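Local coordinates for Asp/Glu-specific dipeptidyl-peptidase (Flavobacterium psychrophilum, PDB 5JXF), which removes dipeptides from the N-terminus of oligopeptides as a serine-type peptidase, with strict specificity for Asp or Glu at the P1 position, at residues C85-I90 against G94-N99; H265-S270 against G663-D668; Q365-D370 against R562-A567; F296-I301 against S358-L363. One frame throughout, in Å; residues are numbered along the deposited sequence.

Contact 1 of 4, residues C85-I90 against G94-N99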
loop_
_atom_site.group_PDB
_atom_site.type_symbol
_atom_site.label_atom_id
_atom_site.label_comp_id
_atom_site.label_asym_id
_atom_site.label_seq_id
_atom_site.Cartn_x
_atom_site.Cartn_y
_atom_site.Cartn_z
ATOM N N CYS A 85 29.343 7.999 1.443
ATOM C CA CYS A 85 28.822 6.738 0.911
ATOM C C CYS A 85 29.922 5.699 0.811
ATOM O O CYS A 85 31.087 5.971 1.120
ATOM C CB CYS A 85 28.174 6.956 -0.462
ATOM S SG CYS A 85 27.013 8.350 -0.471
ATOM N N THR A 86 29.538 4.501 0.396
ATOM C CA THR A 86 30.475 3.423 0.177
ATOM C C THR A 86 30.541 3.129 -1.318
ATOM O O THR A 86 29.618 3.461 -2.045
ATOM C CB THR A 86 30.073 2.192 0.977
ATOM O OG1 THR A 86 29.888 2.567 2.350
ATOM C CG2 THR A 86 31.143 1.160 0.911
ATOM N N SER A 87 31.669 2.585 -1.773
ATOM C CA SER A 87 31.846 2.143 -3.144
ATOM C C SER A 87 32.697 0.879 -3.102
ATOM O O SER A 87 33.192 0.510 -2.046
ATOM C CB SER A 87 32.500 3.224 -3.991
ATOM O OG SER A 87 33.807 3.485 -3.521
ATOM N N GLU A 88 32.803 0.169 -4.218
ATOM C CA GLU A 88 33.596 -1.049 -4.225
ATOM C C GLU A 88 34.322 -1.209 -5.553
ATOM O O GLU A 88 33.784 -0.897 -6.607
ATOM C CB GLU A 88 32.746 -2.283 -3.942
ATOM C CG GLU A 88 31.649 -2.529 -4.957
ATOM C CD GLU A 88 30.290 -2.130 -4.421
ATOM O OE1 GLU A 88 30.237 -1.186 -3.611
ATOM O OE2 GLU A 88 29.289 -2.772 -4.797
ATOM N N VAL A 89 35.576 -1.648 -5.485
ATOM C CA VAL A 89 36.367 -1.871 -6.692
ATOM C C VAL A 89 35.968 -3.185 -7.364
ATOM O O VAL A 89 35.981 -4.234 -6.720
ATOM C CB VAL A 89 37.871 -1.902 -6.381
ATOM C CG1 VAL A 89 38.640 -1.809 -7.676
ATOM C CG2 VAL A 89 38.253 -0.745 -5.413
ATOM N N ILE A 90 35.627 -3.142 -8.649
ATOM C CA ILE A 90 35.150 -4.361 -9.309
ATOM C C ILE A 90 35.965 -4.674 -10.560
ATOM O O ILE A 90 35.574 -5.464 -11.409
ATOM C CB ILE A 90 33.640 -4.264 -9.640
ATOM C CG1 ILE A 90 33.310 -3.041 -10.484
ATOM C CG2 ILE A 90 32.835 -4.189 -8.374
ATOM C CD1 ILE A 90 31.959 -3.192 -11.230
ATOM N N GLY A 94 40.625 0.133 -11.617
ATOM C CA GLY A 94 40.015 1.200 -10.842
ATOM C C GLY A 94 38.514 1.429 -11.011
ATOM O O GLY A 94 37.973 2.404 -10.500
ATOM N N LEU A 95 37.848 0.554 -11.750
ATOM C CA LEU A 95 36.397 0.636 -11.915
ATOM C C LEU A 95 35.764 0.406 -10.578
ATOM O O LEU A 95 35.986 -0.637 -9.964
ATOM C CB LEU A 95 35.897 -0.398 -12.923
ATOM C CG LEU A 95 34.422 -0.295 -13.318
ATOM C CD1 LEU A 95 34.171 1.096 -13.865
ATOM C CD2 LEU A 95 34.049 -1.358 -14.363
ATOM N N ILE A 96 35.018 1.403 -10.099
ATOM C CA ILE A 96 34.281 1.264 -8.843
ATOM C C ILE A 96 32.780 1.391 -9.047
ATOM O O ILE A 96 32.290 2.125 -9.923
ATOM C CB ILE A 96 34.689 2.297 -7.751
ATOM C CG1 ILE A 96 34.384 3.722 -8.191
ATOM C CG2 ILE A 96 36.173 2.154 -7.362
ATOM C CD1 ILE A 96 34.760 4.733 -7.153
ATOM N N LEU A 97 32.060 0.692 -8.190
ATOM C CA LEU A 97 30.614 0.623 -8.280
ATOM C C LEU A 97 30.025 1.268 -7.030
ATOM O O LEU A 97 30.529 1.060 -5.932
ATOM C CB LEU A 97 30.163 -0.837 -8.430
ATOM C CG LEU A 97 28.647 -1.076 -8.418
ATOM C CD1 LEU A 97 28.053 -0.540 -9.718
ATOM C CD2 LEU A 97 28.353 -2.572 -8.251
ATOM N N THR A 98 28.997 2.088 -7.205
ATOM C CA THR A 98 28.286 2.649 -6.063
ATOM C C THR A 98 26.784 2.836 -6.430
ATOM O O THR A 98 26.325 2.302 -7.442
ATOM C CB THR A 98 28.932 3.990 -5.587
ATOM O OG1 THR A 98 28.388 4.364 -4.317
ATOM C CG2 THR A 98 28.703 5.128 -6.587
ATOM N N ASN A 99 26.024 3.544 -5.603
ATOM C CA ASN A 99 24.585 3.809 -5.900
ATOM C C ASN A 99 24.392 4.930 -6.895
ATOM O O ASN A 99 25.242 5.812 -7.019
ATOM C CB ASN A 99 23.792 4.202 -4.640
ATOM C CG ASN A 99 23.571 3.055 -3.701
ATOM O OD1 ASN A 99 23.260 3.252 -2.523
ATOM N ND2 ASN A 99 23.715 1.845 -4.211
#
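T98 turns OG1 anti to the backbone N (chi1 -168°), which carries the hydroxyl to T86 O. E88 bends at chi2 (-104°) and lies alongside L97, pointing the same way. The two segments form an antiparallel beta hairpin in the chymotrypsin-like catalytic part of this S46 peptidase. E88 and L97 are a hydrogen-bonded pair: E88 N gives to L97 O at 3.0 Å and L97 N to E88 O at 2.8 Å. I90 N donates to L95 O at 2.9 Å and almost straight (173°). T98 OG1 adds a side-chain bond to T86 O at 2.7 Å. T86 OG1 turns to Y285 N and to G660 O in the pocket of the bound aspartic acid. T98 lies near S662 and H101, charge-relay residues by similarity. The E88 carboxylate is buried, and the side chain also packs on L267 and P665. OE2 has no polar partner in the model and rests 3.6 Å from L97 CD2. OE1 and L97 O, two acceptors, lie 3.2 Å apart; buried like this, the acid may have a raised pKa. With an alanine in place of E88, L97 CD2 loses the carboxylate beside it, and a gap would probably open between L97, L267 and P665. On one face V89 CG2 meets I96 CG2 at 4.1 Å. On the opposite one, with E88 and L97, I90 CD1 rests 4.1 Å from L97 CB.

Contact 2 of 4, residues H265-S270 against G663-D668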
loop_
_atom_site.group_PDB
_atom_site.type_symbol
_atom_site.label_atom_id
_atom_site.label_comp_id
_atom_site.label_asym_id
_atom_site.label_seq_id
_atom_site.Cartn_x
_atom_site.Cartn_y
_atom_site.Cartn_z
ATOM N N HIS A 265 43.152 -5.232 -4.528
ATOM C CA HIS A 265 42.155 -6.291 -4.591
ATOM C C HIS A 265 40.893 -5.736 -5.244
ATOM O O HIS A 265 40.563 -4.560 -5.086
ATOM C CB HIS A 265 41.825 -6.840 -3.191
ATOM C CG HIS A 265 40.866 -7.995 -3.198
ATOM N ND1 HIS A 265 41.227 -9.260 -3.604
ATOM C CD2 HIS A 265 39.561 -8.077 -2.841
ATOM C CE1 HIS A 265 40.185 -10.070 -3.508
ATOM N NE2 HIS A 265 39.164 -9.378 -3.041
ATOM N N PHE A 266 40.192 -6.572 -5.989
ATOM C CA PHE A 266 38.940 -6.140 -6.564
ATOM C C PHE A 266 37.986 -7.304 -6.453
ATOM O O PHE A 266 38.426 -8.438 -6.339
ATOM C CB PHE A 266 39.110 -5.675 -8.014
ATOM C CG PHE A 266 39.427 -6.774 -8.982
ATOM C CD1 PHE A 266 40.733 -7.221 -9.150
ATOM C CD2 PHE A 266 38.414 -7.349 -9.743
ATOM C CE1 PHE A 266 41.019 -8.224 -10.051
ATOM C CE2 PHE A 266 38.694 -8.349 -10.645
ATOM C CZ PHE A 266 39.993 -8.794 -10.805
ATOM N N LEU A 267 36.685 -7.015 -6.440
ATOM C CA LEU A 267 35.693 -8.040 -6.174
ATOM C C LEU A 267 35.283 -8.680 -7.470
ATOM O O LEU A 267 34.869 -7.986 -8.407
ATOM C CB LEU A 267 34.463 -7.451 -5.458
ATOM C CG LEU A 267 34.745 -6.675 -4.171
ATOM C CD1 LEU A 267 33.487 -5.974 -3.676
ATOM C CD2 LEU A 267 35.267 -7.603 -3.117
ATOM N N PRO A 268 35.421 -10.007 -7.554
ATOM C CA PRO A 268 34.791 -10.675 -8.693
ATOM C C PRO A 268 33.266 -10.551 -8.512
ATOM O O PRO A 268 32.821 -10.416 -7.369
ATOM C CB PRO A 268 35.255 -12.126 -8.568
ATOM C CG PRO A 268 36.345 -12.126 -7.529
ATOM C CD PRO A 268 36.041 -10.964 -6.630
ATOM N N VAL A 269 32.520 -10.567 -9.615
ATOM C CA VAL A 269 31.079 -10.414 -9.607
ATOM C C VAL A 269 30.413 -11.736 -9.960
ATOM O O VAL A 269 30.662 -12.293 -11.024
ATOM C CB VAL A 269 30.610 -9.336 -10.612
ATOM C CG1 VAL A 269 29.103 -9.246 -10.604
ATOM C CG2 VAL A 269 31.239 -7.984 -10.283
ATOM N N SER A 270 29.575 -12.232 -9.059
ATOM C CA SER A 270 28.865 -13.491 -9.272
ATOM C C SER A 270 27.719 -13.402 -10.297
ATOM O O SER A 270 27.038 -12.385 -10.373
ATOM C CB SER A 270 28.304 -13.992 -7.946
ATOM O OG SER A 270 27.470 -15.115 -8.161
ATOM N N GLY A 663 25.754 2.192 -1.364
ATOM C CA GLY A 663 26.792 1.769 -2.266
ATOM C C GLY A 663 27.698 0.670 -1.729
ATOM O O GLY A 663 28.627 0.291 -2.405
ATOM N N SER A 664 27.414 0.146 -0.540
ATOM C CA SER A 664 28.213 -0.932 0.043
ATOM C C SER A 664 28.038 -2.220 -0.726
ATOM O O SER A 664 26.943 -2.522 -1.185
ATOM C CB SER A 664 27.840 -1.188 1.503
ATOM O OG SER A 664 28.209 -0.112 2.338
ATOM N N PRO A 665 29.124 -2.985 -0.861
ATOM C CA PRO A 665 29.039 -4.272 -1.542
ATOM C C PRO A 665 28.381 -5.306 -0.659
ATOM O O PRO A 665 28.674 -5.355 0.522
ATOM C CB PRO A 665 30.511 -4.636 -1.796
ATOM C CG PRO A 665 31.260 -3.966 -0.655
ATOM C CD PRO A 665 30.505 -2.672 -0.420
ATOM N N ALA A 666 27.504 -6.132 -1.216
ATOM C CA ALA A 666 27.131 -7.339 -0.510
ATOM C C ALA A 666 27.865 -8.499 -1.164
ATOM O O ALA A 666 27.784 -8.696 -2.382
ATOM C CB ALA A 666 25.587 -7.558 -0.521
ATOM N N VAL A 667 28.608 -9.246 -0.353
ATOM C CA VAL A 667 29.352 -10.380 -0.852
ATOM C C VAL A 667 28.846 -11.679 -0.266
ATOM O O VAL A 667 28.325 -11.723 0.849
ATOM C CB VAL A 667 30.877 -10.253 -0.547
ATOM C CG1 VAL A 667 31.419 -9.009 -1.223
ATOM C CG2 VAL A 667 31.129 -10.242 0.957
ATOM N N ASP A 668 29.027 -12.745 -1.032
ATOM C CA ASP A 668 28.563 -14.076 -0.649
ATOM C C ASP A 668 29.598 -14.763 0.248
ATOM O O ASP A 668 30.573 -14.128 0.716
ATOM C CB ASP A 668 28.281 -14.918 -1.914
ATOM C CG ASP A 668 29.573 -15.208 -2.755
ATOM O OD1 ASP A 668 30.692 -14.951 -2.277
ATOM O OD2 ASP A 668 29.473 -15.689 -3.904
#
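Apolar touch comes first here, and L267 makes it. Its CD1 sits 3.8 Å from P665 CB, and the two side chains cross at about a right angle. The same methyl also looks to V667 CG1, more loosely, at 4.4 Å. L267 is extended past CG (chi2 172°), which places CD1 at the far end of the chain, against P665. P665 and V667 both project toward it from strand 665-667. That strand belongs to the second antiparallel sheet of the protease part and follows S662, the nucleophile by similarity. The backbones keep their distance: the nearest CA atoms, those of L267 and V667, are 8.6 Å apart.

Backbone hydrogen bonds run outward rather than between the two segments. V269 pairs with K724 and V726 near the C-terminus, and S270 with L673. E88 of strand 85-89 touches both L267 and P665, and T86 touches P665.

No hydrogen bond or salt bridge joins the segments, and they bury just 122 Å² together. The chemistry implies a small, non-directional apolar touch; the backbone bonds of 265-270 go to other parts of the chain, so its position probably depends more on those.

Contact 3 of 4, residues Q365-D370 against R562-A567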
loop_
_atom_site.group_PDB
_atom_site.type_symbol
_atom_site.label_atom_id
_atom_site.label_comp_id
_atom_site.label_asym_id
_atom_site.label_seq_id
_atom_site.Cartn_x
_atom_site.Cartn_y
_atom_site.Cartn_z
ATOM N N GLN A 365 12.860 1.759 28.970
ATOM C CA GLN A 365 12.464 1.945 30.368
ATOM C C GLN A 365 12.625 0.642 31.134
ATOM O O GLN A 365 13.156 0.624 32.240
ATOM C CB GLN A 365 11.018 2.440 30.480
ATOM C CG GLN A 365 10.855 3.951 30.430
ATOM C CD GLN A 365 9.457 4.350 30.009
ATOM O OE1 GLN A 365 8.602 3.493 29.807
ATOM N NE2 GLN A 365 9.221 5.647 29.862
ATOM N N ASN A 366 12.172 -0.448 30.525
ATOM C CA ASN A 366 12.324 -1.770 31.112
ATOM C C ASN A 366 13.793 -2.182 31.247
ATOM O O ASN A 366 14.173 -2.836 32.216
ATOM C CB ASN A 366 11.559 -2.801 30.281
ATOM C CG ASN A 366 10.052 -2.600 30.343
ATOM O OD1 ASN A 366 9.537 -1.897 31.218
ATOM N ND2 ASN A 366 9.336 -3.222 29.414
ATOM N N PHE A 367 14.621 -1.800 30.278
ATOM C CA PHE A 367 16.043 -2.101 30.363
ATOM C C PHE A 367 16.683 -1.282 31.475
ATOM O O PHE A 367 17.511 -1.784 32.240
ATOM C CB PHE A 367 16.763 -1.823 29.039
ATOM C CG PHE A 367 18.260 -1.718 29.186
ATOM C CD1 PHE A 367 19.044 -2.858 29.291
ATOM C CD2 PHE A 367 18.880 -0.479 29.252
ATOM C CE1 PHE A 367 20.420 -2.762 29.445
ATOM C CE2 PHE A 367 20.250 -0.377 29.415
ATOM C CZ PHE A 367 21.021 -1.520 29.509
ATOM N N GLU A 368 16.294 -0.012 31.550
ATOM C CA GLU A 368 16.883 0.924 32.503
ATOM C C GLU A 368 16.546 0.578 33.954
ATOM O O GLU A 368 17.317 0.883 34.869
ATOM C CB GLU A 368 16.426 2.347 32.178
ATOM C CG GLU A 368 17.038 2.886 30.907
ATOM C CD GLU A 368 16.191 3.950 30.252
ATOM O OE1 GLU A 368 15.192 4.397 30.865
ATOM O OE2 GLU A 368 16.520 4.327 29.107
ATOM N N LYS A 369 15.401 -0.066 34.165
ATOM C CA LYS A 369 15.026 -0.520 35.500
ATOM C C LYS A 369 15.840 -1.762 35.886
ATOM O O LYS A 369 15.866 -2.160 37.047
ATOM C CB LYS A 369 13.522 -0.804 35.572
ATOM C CG LYS A 369 12.659 0.449 35.643
ATOM N N ASP A 370 16.508 -2.362 34.904
ATOM C CA ASP A 370 17.410 -3.486 35.146
ATOM C C ASP A 370 18.860 -3.017 35.146
ATOM O O ASP A 370 19.742 -3.677 35.694
ATOM C CB ASP A 370 17.220 -4.574 34.087
ATOM C CG ASP A 370 18.196 -5.726 34.252
ATOM O OD1 ASP A 370 18.546 -6.058 35.405
ATOM O OD2 ASP A 370 18.630 -6.291 33.227
ATOM N N ARG A 562 28.654 9.511 27.404
ATOM C CA ARG A 562 29.949 8.841 27.393
ATOM C C ARG A 562 30.058 7.832 28.540
ATOM O O ARG A 562 30.557 6.719 28.350
ATOM C CB ARG A 562 31.086 9.865 27.473
ATOM C CG ARG A 562 32.483 9.254 27.571
ATOM C CD ARG A 562 33.580 10.307 27.456
ATOM N NE ARG A 562 33.666 11.146 28.651
ATOM C CZ ARG A 562 33.198 12.388 28.730
ATOM N NH1 ARG A 562 32.618 12.943 27.675
ATOM N NH2 ARG A 562 33.310 13.080 29.856
ATOM N N ILE A 563 29.578 8.223 29.723
ATOM C CA ILE A 563 29.653 7.373 30.913
ATOM C C ILE A 563 28.615 6.260 30.866
ATOM O O ILE A 563 28.882 5.122 31.264
ATOM C CB ILE A 563 29.452 8.188 32.195
ATOM C CG1 ILE A 563 30.564 9.222 32.346
ATOM C CG2 ILE A 563 29.406 7.282 33.422
ATOM C CD1 ILE A 563 30.406 10.078 33.580
ATOM N N TYR A 564 27.430 6.602 30.375
ATOM C CA TYR A 564 26.359 5.632 30.203
ATOM C C TYR A 564 26.831 4.501 29.287
ATOM O O TYR A 564 26.541 3.328 29.536
ATOM C CB TYR A 564 25.112 6.316 29.634
ATOM C CG TYR A 564 23.855 5.473 29.653
ATOM C CD1 TYR A 564 23.697 4.429 30.558
ATOM C CD2 TYR A 564 22.830 5.717 28.750
ATOM C CE1 TYR A 564 22.548 3.659 30.565
ATOM C CE2 TYR A 564 21.681 4.957 28.743
ATOM C CZ TYR A 564 21.541 3.928 29.648
ATOM O OH TYR A 564 20.388 3.177 29.632
ATOM N N MET A 565 27.573 4.864 28.240
ATOM C CA MET A 565 28.116 3.894 27.288
ATOM C C MET A 565 29.092 2.944 27.980
ATOM O O MET A 565 28.970 1.722 27.871
ATOM C CB MET A 565 28.810 4.618 26.130
ATOM C CG MET A 565 29.180 3.738 24.932
ATOM S SD MET A 565 27.734 3.011 24.125
ATOM C CE MET A 565 27.983 1.275 24.491
ATOM N N LYS A 566 30.049 3.521 28.701
ATOM C CA LYS A 566 31.036 2.747 29.457
ATOM C C LYS A 566 30.374 1.827 30.476
ATOM O O LYS A 566 30.814 0.696 30.686
ATOM C CB LYS A 566 32.019 3.689 30.159
ATOM C CG LYS A 566 33.046 3.010 31.058
ATOM C CD LYS A 566 33.961 4.050 31.703
ATOM C CE LYS A 566 34.717 3.493 32.896
ATOM N NZ LYS A 566 35.608 2.361 32.525
ATOM N N ALA A 567 29.312 2.318 31.101
ATOM C CA ALA A 567 28.588 1.545 32.099
ATOM C C ALA A 567 28.026 0.276 31.484
ATOM O O ALA A 567 28.161 -0.813 32.044
ATOM C CB ALA A 567 27.473 2.374 32.712
#
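Y564 pushes its hydroxyl into the notch between F367 and E368, and that one oxygen makes the whole contact. This is a side-chain contact between two helices of the helical part of the enzyme, 360-375 and 547-571. The backbones stay well apart: the nearest CA atoms, those of E368 and Y564, are 10.8 Å from each other. Y564 spans the distance because CG stands anti to the backbone N (chi1 -169°), which sends the ring out from its helix. F367 reaches back from the other side, and the two side chains slide past each other in opposite directions. The rings themselves do not stack. Y564 OH comes to the edge of the F367 ring, in its plane, 3.6 Å from F367 CE2.

E368 lies across the tyrosine at about a right angle. Its carboxylate is turned 62° from the plane of the tyrosine ring. The carboxylate does not hold the phenol: E368 OE1 bonds S295 OG at the start of helix 295-325. Y564 OH is buried and has no hydrogen-bond partner in the model.

F371 meets the Y564 ring edge-to-face, Y572 meets the F367 ring, and L388 of helix 386-415 lies against both E368 and Y564. The two segments share 92 Å² of buried surface. On the E368 side, the part that touches is the aliphatic arm: E368 CG lies 3.6 Å from Y564 OH, while E368 OE2 stands off at 4.1 Å.

Contact 4 of 4, residues F296-I301 against S358-L363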
loop_
_atom_site.group_PDB
_atom_site.type_symbol
_atom_site.label_atom_id
_atom_site.label_comp_id
_atom_site.label_asym_id
_atom_site.label_seq_id
_atom_site.Cartn_x
_atom_site.Cartn_y
_atom_site.Cartn_z
ATOM N N PHE A 296 14.770 8.856 27.645
ATOM C CA PHE A 296 14.389 10.249 27.499
ATOM C C PHE A 296 14.849 10.821 26.164
ATOM O O PHE A 296 14.278 11.795 25.663
ATOM C CB PHE A 296 14.951 11.049 28.671
ATOM C CG PHE A 296 14.801 10.348 29.995
ATOM C CD1 PHE A 296 13.566 10.302 30.634
ATOM C CD2 PHE A 296 15.887 9.725 30.594
ATOM C CE1 PHE A 296 13.419 9.654 31.849
ATOM C CE2 PHE A 296 15.747 9.074 31.806
ATOM C CZ PHE A 296 14.507 9.038 32.436
ATOM N N ALA A 297 15.861 10.186 25.579
ATOM C CA ALA A 297 16.370 10.598 24.278
ATOM C C ALA A 297 15.394 10.185 23.195
ATOM O O ALA A 297 15.082 10.960 22.292
ATOM C CB ALA A 297 17.746 9.992 24.020
ATOM N N VAL A 298 14.922 8.949 23.290
ATOM C CA VAL A 298 13.947 8.422 22.355
ATOM C C VAL A 298 12.663 9.263 22.400
ATOM O O VAL A 298 12.105 9.608 21.355
ATOM C CB VAL A 298 13.635 6.936 22.661
ATOM C CG1 VAL A 298 12.777 6.317 21.570
ATOM C CG2 VAL A 298 14.934 6.153 22.815
ATOM N N ALA A 299 12.218 9.619 23.604
ATOM C CA ALA A 299 10.989 10.395 23.757
ATOM C C ALA A 299 11.118 11.767 23.106
ATOM O O ALA A 299 10.173 12.254 22.497
ATOM C CB ALA A 299 10.608 10.534 25.231
ATOM N N GLN A 300 12.293 12.379 23.213
ATOM C CA GLN A 300 12.514 13.684 22.599
ATOM C C GLN A 300 12.479 13.585 21.075
ATOM O O GLN A 300 11.989 14.484 20.385
ATOM C CB GLN A 300 13.849 14.277 23.055
ATOM C CG GLN A 300 14.100 15.682 22.526
ATOM C CD GLN A 300 15.519 16.165 22.777
ATOM O OE1 GLN A 300 16.442 15.369 22.911
ATOM N NE2 GLN A 300 15.689 17.479 22.866
ATOM N N ILE A 301 13.018 12.493 20.554
ATOM C CA ILE A 301 13.024 12.271 19.122
ATOM C C ILE A 301 11.591 12.157 18.646
ATOM O O ILE A 301 11.128 12.892 17.771
ATOM C CB ILE A 301 13.797 10.988 18.738
ATOM C CG1 ILE A 301 15.276 11.115 19.102
ATOM C CG2 ILE A 301 13.603 10.674 17.261
ATOM C CD1 ILE A 301 16.028 9.788 19.082
ATOM N N SER A 358 6.618 -0.047 18.099
ATOM C CA SER A 358 7.377 -1.089 18.787
ATOM C C SER A 358 7.545 -0.765 20.263
ATOM O O SER A 358 8.093 -1.571 21.022
ATOM C CB SER A 358 8.753 -1.272 18.139
ATOM O OG SER A 358 9.494 -0.066 18.191
ATOM N N ASN A 359 7.068 0.418 20.647
ATOM C CA ASN A 359 7.213 0.967 21.998
ATOM C C ASN A 359 8.672 0.916 22.463
ATOM O O ASN A 359 9.005 0.290 23.469
ATOM C CB ASN A 359 6.287 0.227 22.978
ATOM C CG ASN A 359 6.464 0.685 24.417
ATOM O OD1 ASN A 359 6.691 1.869 24.679
ATOM N ND2 ASN A 359 6.356 -0.251 25.357
ATOM N N ALA A 360 9.551 1.565 21.708
ATOM C CA ALA A 360 10.963 1.554 22.051
ATOM C C ALA A 360 11.155 2.216 23.405
ATOM O O ALA A 360 11.977 1.782 24.210
ATOM C CB ALA A 360 11.784 2.253 20.983
ATOM N N ILE A 361 10.349 3.245 23.661
ATOM C CA ILE A 361 10.454 4.016 24.889
ATOM C C ILE A 361 10.221 3.143 26.120
ATOM O O ILE A 361 10.940 3.243 27.114
ATOM C CB ILE A 361 9.461 5.188 24.890
ATOM C CG1 ILE A 361 9.745 6.132 23.720
ATOM C CG2 ILE A 361 9.517 5.956 26.208
ATOM C CD1 ILE A 361 8.782 7.327 23.675
ATOM N N GLY A 362 9.223 2.273 26.048
ATOM C CA GLY A 362 8.942 1.362 27.140
ATOM C C GLY A 362 10.009 0.292 27.224
ATOM O O GLY A 362 10.438 -0.092 28.311
ATOM N N LEU A 363 10.436 -0.183 26.059
ATOM C CA LEU A 363 11.462 -1.208 25.964
ATOM C C LEU A 363 12.733 -0.791 26.670
ATOM O O LEU A 363 13.379 -1.604 27.333
ATOM C CB LEU A 363 11.762 -1.522 24.504
ATOM C CG LEU A 363 11.213 -2.864 24.040
ATOM C CD1 LEU A 363 9.749 -2.974 24.413
ATOM C CD2 LEU A 363 11.397 -3.012 22.546
#
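I361 is the main bump. Its side chain slides past V298 in the opposite direction and ends on A299. Two helices of the helical part, 295-325 and 360-375, meet here by apolar side-chain packing. The I361 chain is extended (chi2 180°), which puts CD1 at its far end, 3.8 Å from A299 CA and 4.0 Å from A299 CB. The small A299 side chain gives a low spot on helix 295-325, and the methyl settles there. V298 is the bump of the other helix. Its CG1 presses on I361 CG1 at 3.7 Å and reaches A360 CB at 4.2 Å. V298 CG1 thus sits against two neighbouring residues of the first turn of helix 360-375. The fit is close: the CA atoms of V298 and I361 are 6.2 Å apart.

That first turn is firmly shaped. N359 follows helix 328-357 in a Schellman motif and is also the N-cap of helix 360-375. N359 OD1 accepts from G362 N at 2.9 Å, with the donor 53° out of the carbonyl plane. A side chain at G362 would run into N359 ND2, so glycine suits the cap. A360 also touches L355 of helix 328-357.

An alanine in place of I361 would lack CG1 and CD1, which is likely to open a gap over A299 and take from V298 CG1 its contact with I361 CG1. Only carbon atoms meet here, with no hydrogen bond across and 147 Å² buried. The chemistry implies that the start of helix 360-375 is held to helix 295-325 by van der Waals fit.

In the fold
Contacts 1 and 2 form one cluster, with centres 9 Å apart. V89 O and L267 N, 2.9 Å apart, probably hydrogen-bond and tie the hairpin to segment 265-270. Contact 1 is close to the active site: the side chain of T98 is about 6 Å from that of S662, and the side chain of T86 about 7 Å from the bound aspartic acid. Contact 2 is further off, the side chain of P665 being about 11 Å from that ligand. Contacts 3 and 4 lie away from the annotated sites. They share helix 360-375, and their centres are 14 Å apart. Both are nested in the long loop that contact 2 closes. The nearest atoms of contacts 1 and 4 are about 22 Å apart.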